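PDB 6F3H: exoribonuclease II, mitochondrial from Candida glabrata, which degrades RNA from the 3' end as the exoribonuclease component of the mitochondrial RNA degradosome, which couples this nuclease to a helicase. Local coordinates for residues A[415-418]-A[422-425]; A[507-512]-A[620-625]. The protein carries 1 engineered substitution. One frame throughout, in Å; residues are numbered along the deposited sequence.

Contact 1 (A[415-418]-A[422-425]); sequences EELD and SRIH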
ATOM      1  N   GLU A 415      11.244 -16.437 -30.154  1.00 61.89           N
ATOM      2  CA  GLU A 415      11.603 -16.972 -31.450  1.00 62.04           C
ATOM      3  C   GLU A 415      13.075 -16.732 -31.677  1.00 62.60           C
ATOM      4  O   GLU A 415      13.511 -15.576 -31.754  1.00 57.51           O
ATOM      5  CB  GLU A 415      10.797 -16.309 -32.542  1.00 66.67           C
ATOM      6  CG  GLU A 415       9.470 -16.920 -32.689  1.00 77.32           C
ATOM      7  CD  GLU A 415       8.603 -16.079 -33.549  1.00 85.20           C
ATOM      8  OE1 GLU A 415       8.963 -14.896 -33.736  1.00 81.66           O
ATOM      9  OE2 GLU A 415       7.599 -16.605 -34.068  1.00 92.60           O
ATOM     10  N   GLU A 416      13.839 -17.813 -31.784  1.00 68.05           N
ATOM     11  CA  GLU A 416      15.241 -17.655 -32.120  1.00 70.13           C
ATOM     12  C   GLU A 416      15.329 -17.553 -33.634  1.00 71.11           C
ATOM     13  O   GLU A 416      15.066 -18.522 -34.356  1.00 71.02           O
ATOM     14  CB  GLU A 416      16.082 -18.791 -31.557  1.00 73.04           C
ATOM     15  CG  GLU A 416      17.517 -18.334 -31.346  1.00 82.71           C
ATOM     16  CD  GLU A 416      18.425 -19.416 -30.773  1.00 94.08           C
ATOM     17  OE1 GLU A 416      17.962 -20.570 -30.586  1.00 93.94           O
ATOM     18  OE2 GLU A 416      19.600 -19.090 -30.474  1.00 98.23           O
ATOM     19  N   LEU A 417      15.625 -16.346 -34.101  1.00 70.09           N
ATOM     20  CA  LEU A 417      15.772 -15.991 -35.500  1.00 69.41           C
ATOM     21  C   LEU A 417      17.160 -16.331 -36.027  1.00 81.53           C
ATOM     22  O   LEU A 417      17.305 -16.978 -37.067  1.00 83.22           O
ATOM     23  CB  LEU A 417      15.524 -14.495 -35.655  1.00 63.20           C
ATOM     24  CG  LEU A 417      14.186 -14.032 -35.116  1.00 60.38           C
ATOM     25  CD1 LEU A 417      13.976 -12.552 -35.403  1.00 52.65           C
ATOM     26  CD2 LEU A 417      13.099 -14.887 -35.736  1.00 60.38           C
ATOM     27  N   ASP A 418      18.184 -15.889 -35.305  1.00 88.71           N
ATOM     28  CA  ASP A 418      19.573 -16.137 -35.646  1.00 90.51           C
ATOM     29  C   ASP A 418      20.297 -16.455 -34.351  1.00104.89           C
ATOM     30  O   ASP A 418      19.718 -16.385 -33.262  1.00106.96           O
ATOM     31  CB  ASP A 418      20.210 -14.928 -36.349  1.00 78.97           C
ATOM     32  N   SER A 422      17.074 -12.670 -31.254  1.00 78.50           N
ATOM     33  CA  SER A 422      15.881 -13.375 -30.799  1.00 65.93           C
ATOM     34  C   SER A 422      14.709 -12.405 -30.784  1.00 57.66           C
ATOM     35  O   SER A 422      14.874 -11.213 -30.510  1.00 57.01           O
ATOM     36  CB  SER A 422      16.056 -13.955 -29.390  1.00 67.57           C
ATOM     37  OG  SER A 422      17.376 -14.411 -29.149  1.00 69.99           O
ATOM     38  N   ARG A 423      13.519 -12.915 -31.060  1.00 51.70           N
ATOM     39  CA  ARG A 423      12.323 -12.097 -30.967  1.00 54.79           C
ATOM     40  C   ARG A 423      11.485 -12.566 -29.795  1.00 61.83           C
ATOM     41  O   ARG A 423      11.300 -13.771 -29.585  1.00 63.10           O
ATOM     42  CB  ARG A 423      11.466 -12.140 -32.225  1.00 57.99           C
ATOM     43  CG  ARG A 423      10.151 -11.396 -32.014  1.00 58.62           C
ATOM     44  CD  ARG A 423       9.265 -11.358 -33.232  1.00 65.32           C
ATOM     45  NE  ARG A 423      10.008 -11.065 -34.450  1.00 74.41           N
ATOM     46  CZ  ARG A 423       9.951 -11.809 -35.549  1.00 77.20           C
ATOM     47  NH1 ARG A 423       9.179 -12.884 -35.576  1.00 80.96           N
ATOM     48  NH2 ARG A 423      10.659 -11.478 -36.618  1.00 73.78           N
ATOM     49  N   ILE A 424      10.985 -11.599 -29.033  1.00 62.76           N
ATOM     50  CA  ILE A 424      10.295 -11.858 -27.785  1.00 54.57           C
ATOM     51  C   ILE A 424       8.879 -11.333 -27.830  1.00 54.83           C
ATOM     52  O   ILE A 424       8.622 -10.231 -28.327  1.00 54.51           O
ATOM     53  CB  ILE A 424      11.054 -11.235 -26.621  1.00 48.27           C
ATOM     54  CG1 ILE A 424      12.526 -11.551 -26.826  1.00 48.76           C
ATOM     55  CG2 ILE A 424      10.487 -11.758 -25.358  1.00 51.65           C
ATOM     56  CD1 ILE A 424      12.846 -13.026 -26.677  1.00 51.51           C
ATOM     57  N   HIS A 425       7.971 -12.119 -27.271  1.00 55.67           N
ATOM     58  CA  HIS A 425       6.567 -11.777 -27.198  1.00 54.77           C
ATOM     59  C   HIS A 425       6.099 -11.928 -25.775  1.00 51.03           C
ATOM     60  O   HIS A 425       6.235 -13.002 -25.183  1.00 53.09           O
ATOM     61  CB  HIS A 425       5.746 -12.661 -28.104  1.00 60.08           C
ATOM     62  CG  HIS A 425       6.127 -12.546 -29.541  1.00 67.87           C
ATOM     63  ND1 HIS A 425       5.584 -11.594 -30.378  1.00 68.41           N
ATOM     64  CD2 HIS A 425       6.997 -13.260 -30.288  1.00 67.49           C
ATOM     65  CE1 HIS A 425       6.097 -11.739 -31.585  1.00 69.63           C
ATOM     66  NE2 HIS A 425       6.955 -12.744 -31.557  1.00 70.17           N
TER

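Contact 2 (A[507-512]-A[620-625]); sequences VDYDTF and AAFFQE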
ATOM      1  N   VAL A 507      18.732  -3.952 -27.367  1.00 75.51           N
ATOM      2  CA  VAL A 507      17.299  -4.013 -27.585  1.00 75.16           C
ATOM      3  C   VAL A 507      16.940  -3.081 -28.736  1.00 75.51           C
ATOM      4  O   VAL A 507      17.186  -1.866 -28.673  1.00 73.37           O
ATOM      5  CB  VAL A 507      16.562  -3.622 -26.296  1.00 68.23           C
ATOM      6  CG1 VAL A 507      17.188  -2.341 -25.712  1.00 66.39           C
ATOM      7  CG2 VAL A 507      15.083  -3.447 -26.556  1.00 63.35           C
ATOM      8  N   ASP A 508      16.313  -3.627 -29.765  1.00 74.65           N
ATOM      9  CA  ASP A 508      15.953  -2.793 -30.900  1.00 78.78           C
ATOM     10  C   ASP A 508      14.572  -2.216 -30.646  1.00 75.61           C
ATOM     11  O   ASP A 508      13.563  -2.896 -30.849  1.00 71.61           O
ATOM     12  CB  ASP A 508      15.993  -3.574 -32.207  1.00 84.85           C
ATOM     13  CG  ASP A 508      15.908  -2.657 -33.425  1.00 90.10           C
ATOM     14  OD1 ASP A 508      16.321  -1.479 -33.314  1.00 92.02           O
ATOM     15  OD2 ASP A 508      15.424  -3.104 -34.487  1.00 90.59           O
ATOM     16  N   TYR A 509      14.520  -0.957 -30.183  1.00 76.15           N
ATOM     17  CA  TYR A 509      13.225  -0.355 -29.884  1.00 75.96           C
ATOM     18  C   TYR A 509      12.398  -0.188 -31.149  1.00 76.31           C
ATOM     19  O   TYR A 509      11.165  -0.127 -31.082  1.00 72.38           O
ATOM     20  CB  TYR A 509      13.380   0.992 -29.174  1.00 76.41           C
ATOM     21  CG  TYR A 509      12.044   1.663 -28.879  1.00 78.60           C
ATOM     22  CD1 TYR A 509      11.158   1.122 -27.957  1.00 73.39           C
ATOM     23  CD2 TYR A 509      11.648   2.812 -29.560  1.00 83.02           C
ATOM     24  CE1 TYR A 509       9.930   1.723 -27.703  1.00 72.81           C
ATOM     25  CE2 TYR A 509      10.420   3.417 -29.308  1.00 80.49           C
ATOM     26  CZ  TYR A 509       9.568   2.866 -28.381  1.00 77.44           C
ATOM     27  OH  TYR A 509       8.347   3.465 -28.139  1.00 82.22           O
ATOM     28  N   ASP A 510      13.048  -0.116 -32.301  1.00 82.68           N
ATOM     29  CA  ASP A 510      12.304  -0.063 -33.542  1.00 89.16           C
ATOM     30  C   ASP A 510      11.582  -1.387 -33.808  1.00 83.55           C
ATOM     31  O   ASP A 510      10.567  -1.395 -34.509  1.00 81.94           O
ATOM     32  CB  ASP A 510      13.282   0.317 -34.659  1.00106.16           C
ATOM     33  CG  ASP A 510      12.597   0.713 -35.950  1.00121.04           C
ATOM     34  OD1 ASP A 510      11.715  -0.030 -36.422  1.00126.95           O
ATOM     35  OD2 ASP A 510      12.956   1.775 -36.502  1.00126.78           O
ATOM     36  N   THR A 511      12.046  -2.502 -33.221  1.00 80.77           N
ATOM     37  CA  THR A 511      11.275  -3.750 -33.259  1.00 74.95           C
ATOM     38  C   THR A 511       9.984  -3.658 -32.463  1.00 74.68           C
ATOM     39  O   THR A 511       9.019  -4.382 -32.746  1.00 74.79           O
ATOM     40  CB  THR A 511      12.054  -4.918 -32.673  1.00 72.51           C
ATOM     41  OG1 THR A 511      13.405  -4.892 -33.124  1.00 77.52           O
ATOM     42  CG2 THR A 511      11.406  -6.194 -33.109  1.00 72.10           C
ATOM     43  N   PHE A 512       9.974  -2.819 -31.438  1.00 72.17           N
ATOM     44  CA  PHE A 512       8.926  -2.866 -30.440  1.00 68.53           C
ATOM     45  C   PHE A 512       7.569  -2.672 -31.072  1.00 64.22           C
ATOM     46  O   PHE A 512       7.356  -1.742 -31.850  1.00 69.76           O
ATOM     47  CB  PHE A 512       9.156  -1.798 -29.376  1.00 74.04           C
ATOM     48  CG  PHE A 512       8.069  -1.739 -28.335  1.00 81.72           C
ATOM     49  CD1 PHE A 512       8.083  -2.590 -27.242  1.00 85.49           C
ATOM     50  CD2 PHE A 512       7.018  -0.845 -28.460  1.00 83.57           C
ATOM     51  CE1 PHE A 512       7.068  -2.540 -26.278  1.00 83.91           C
ATOM     52  CE2 PHE A 512       6.011  -0.793 -27.506  1.00 83.86           C
ATOM     53  CZ  PHE A 512       6.036  -1.642 -26.412  1.00 81.43           C
ATOM     54  N   ALA A 620       6.576   2.756 -20.953  1.00 49.19           N
ATOM     55  CA  ALA A 620       6.883   4.125 -20.594  1.00 54.63           C
ATOM     56  C   ALA A 620       7.262   4.905 -21.839  1.00 63.16           C
ATOM     57  O   ALA A 620       6.636   5.920 -22.172  1.00 66.65           O
ATOM     58  CB  ALA A 620       8.014   4.155 -19.567  1.00 63.93           C
ATOM     59  N   ALA A 621       8.260   4.400 -22.572  1.00 62.24           N
ATOM     60  CA  ALA A 621       8.707   5.069 -23.786  1.00 49.62           C
ATOM     61  C   ALA A 621       7.554   5.252 -24.752  1.00 48.04           C
ATOM     62  O   ALA A 621       7.356   6.336 -25.317  1.00 49.17           O
ATOM     63  CB  ALA A 621       9.826   4.261 -24.430  1.00 39.18           C
ATOM     64  N   PHE A 622       6.753   4.212 -24.905  1.00 44.63           N
ATOM     65  CA  PHE A 622       5.679   4.217 -25.883  1.00 49.91           C
ATOM     66  C   PHE A 622       4.636   5.274 -25.548  1.00 54.70           C
ATOM     67  O   PHE A 622       4.253   6.076 -26.408  1.00 59.34           O
ATOM     68  CB  PHE A 622       5.086   2.818 -25.909  1.00 52.79           C
ATOM     69  CG  PHE A 622       4.097   2.573 -26.991  1.00 56.00           C
ATOM     70  CD1 PHE A 622       4.514   2.316 -28.284  1.00 61.61           C
ATOM     71  CD2 PHE A 622       2.750   2.476 -26.695  1.00 55.37           C
ATOM     72  CE1 PHE A 622       3.592   2.024 -29.275  1.00 61.59           C
ATOM     73  CE2 PHE A 622       1.824   2.194 -27.676  1.00 58.32           C
ATOM     74  CZ  PHE A 622       2.242   1.963 -28.966  1.00 60.27           C
ATOM     75  N   PHE A 623       4.206   5.328 -24.288  1.00 54.10           N
ATOM     76  CA  PHE A 623       3.173   6.281 -23.901  1.00 49.10           C
ATOM     77  C   PHE A 623       3.661   7.709 -24.071  1.00 48.24           C
ATOM     78  O   PHE A 623       2.892   8.603 -24.447  1.00 51.69           O
ATOM     79  CB  PHE A 623       2.745   6.028 -22.458  1.00 43.37           C
ATOM     80  CG  PHE A 623       1.564   5.129 -22.334  1.00 41.03           C
ATOM     81  CD1 PHE A 623       1.627   3.832 -22.774  1.00 40.44           C
ATOM     82  CD2 PHE A 623       0.398   5.573 -21.764  1.00 47.83           C
ATOM     83  CE1 PHE A 623       0.542   2.998 -22.665  1.00 43.79           C
ATOM     84  CE2 PHE A 623      -0.696   4.733 -21.647  1.00 51.96           C
ATOM     85  CZ  PHE A 623      -0.620   3.442 -22.097  1.00 46.18           C
ATOM     86  N   GLN A 624       4.933   7.943 -23.785  1.00 44.52           N
ATOM     87  CA  GLN A 624       5.472   9.287 -23.886  1.00 53.55           C
ATOM     88  C   GLN A 624       5.598   9.722 -25.342  1.00 62.82           C
ATOM     89  O   GLN A 624       5.171  10.825 -25.711  1.00 64.99           O
ATOM     90  CB  GLN A 624       6.822   9.327 -23.195  1.00 52.72           C
ATOM     91  CG  GLN A 624       6.745   9.199 -21.700  1.00 50.35           C
ATOM     92  CD  GLN A 624       8.124   9.082 -21.082  1.00 54.06           C
ATOM     93  OE1 GLN A 624       8.691  10.074 -20.619  1.00 58.14           O
ATOM     94  NE2 GLN A 624       8.684   7.873 -21.089  1.00 52.76           N
ATOM     95  N   GLU A 625       6.192   8.861 -26.184  1.00 65.79           N
ATOM     96  CA  GLU A 625       6.410   9.212 -27.584  1.00 61.27           C
ATOM     97  C   GLU A 625       5.091   9.478 -28.273  1.00 61.86           C
ATOM     98  O   GLU A 625       4.965  10.445 -29.029  1.00 75.13           O
ATOM     99  CB  GLU A 625       7.170   8.103 -28.314  1.00 57.02           C
TER

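Contact 1 (A[415-418]-A[422-425])
Glu415 and Arg423 face each other as an antiparallel hydrogen-bonded pair near the turn of the hairpin formed by strands 410-416 and 421-429. The close part is the backbone: Glu415 N donates to Arg423 O at 2.7 Å and Arg423 N to Glu415 O at 2.8 Å, the two bonds expected of such a pair. One step on, Glu416 and Ser422 form the non-hydrogen-bonded pair, with the CA of Ser422 set 3.4 Å from Glu415 O in a CA-H...O contact. The side chains of Glu415 and Arg423 run alongside each other on the same face of the sheet. Arg423 extends as far as CD, then bends at chi3 (-43°), which turns NH1 back to within 2.7 Å of Glu415 OE1. The two form a salt bridge, but the NH1-to-OE1 hydrogen bond within it is weak, bent to 122° at the hydrogen, and the carboxylate and guanidinium planes stand 73° apart. The same OE1 lies at the edge of the His425 ring, whose ND1 is bonded to Ser494. Toward the turn the packing loosens: exposed Leu417 lays its methyls over one face of the guanidinium, CD1 lying 3.7 Å from Arg423 NH2. Arg423 NE also forms a salt bridge with Glu496 of the next strand. A positive group held between two carboxylates thus probably links three neighbouring strands electrostatically, while the backbone bonds set the hairpin's register.

Contact 2 (A[507-512]-A[620-625])
Tyr509 reaches with its phenol end over the backbone of helix 603-625, where OH lies 3.6 Å from Phe622 CA and touches the Ala621-Phe622 junction. Its CG stands anti to the backbone N (chi1 179°), which carries the ring from the corner of the chain at 509-511 across to the helix. Ala621 CB meets the ring obliquely, 4.1 Å from Tyr509 CE1, and the hydroxyl comes in at the edge of the Phe622 ring. Three residues on, Phe512 makes the second reach. Its edge is turned toward the face of Phe622 in an offset edge-to-face pair, with centroids 5.6 Å apart and planes at 60°. Phe512 CE2 does the touching, 3.5 Å from Phe622 CD1. The spacing of the two aromatics comes from the tight corner, in which Phe512 N bonds back to Tyr509 O at 3.0 Å and Thr511 N to Asp508 O at 2.8 Å. Leu618, one turn earlier on the helix, touches both Tyr509 and Phe512, while Leu712 of helix 703-716 packs against Phe622. The contact therefore joins the corner in strand 505-519 of the RNB domain to the C-terminal end of the helix through a small aromatic cluster. No hydrogen bond crosses between the two segments, so their attraction rests on dispersion and the weak electrostatics of ring edge against ring face.

In the fold
Contact 1 and contact 2 reach the same mixed sheet of the RNB domain, with centres about 17 Å apart and no direct touch. Contact 1 lies within that sheet, joining one of its outermost strands, 410-416, to the neighbouring strand 421-429. It is partly buried and depends on backbone bonds and charge. Contact 2 lies at the surface and ties a corner of strand 505-519 to helix 603-625 by aromatic and apolar packing alone. Strand 488-499 runs between the strands of the two contacts, and its Glu496, a partner of contact 1, also bonds through its backbone to Asp508 of contact 2. Contact 1 spans a short turn, whereas contact 2 brings together segments over a hundred residues apart.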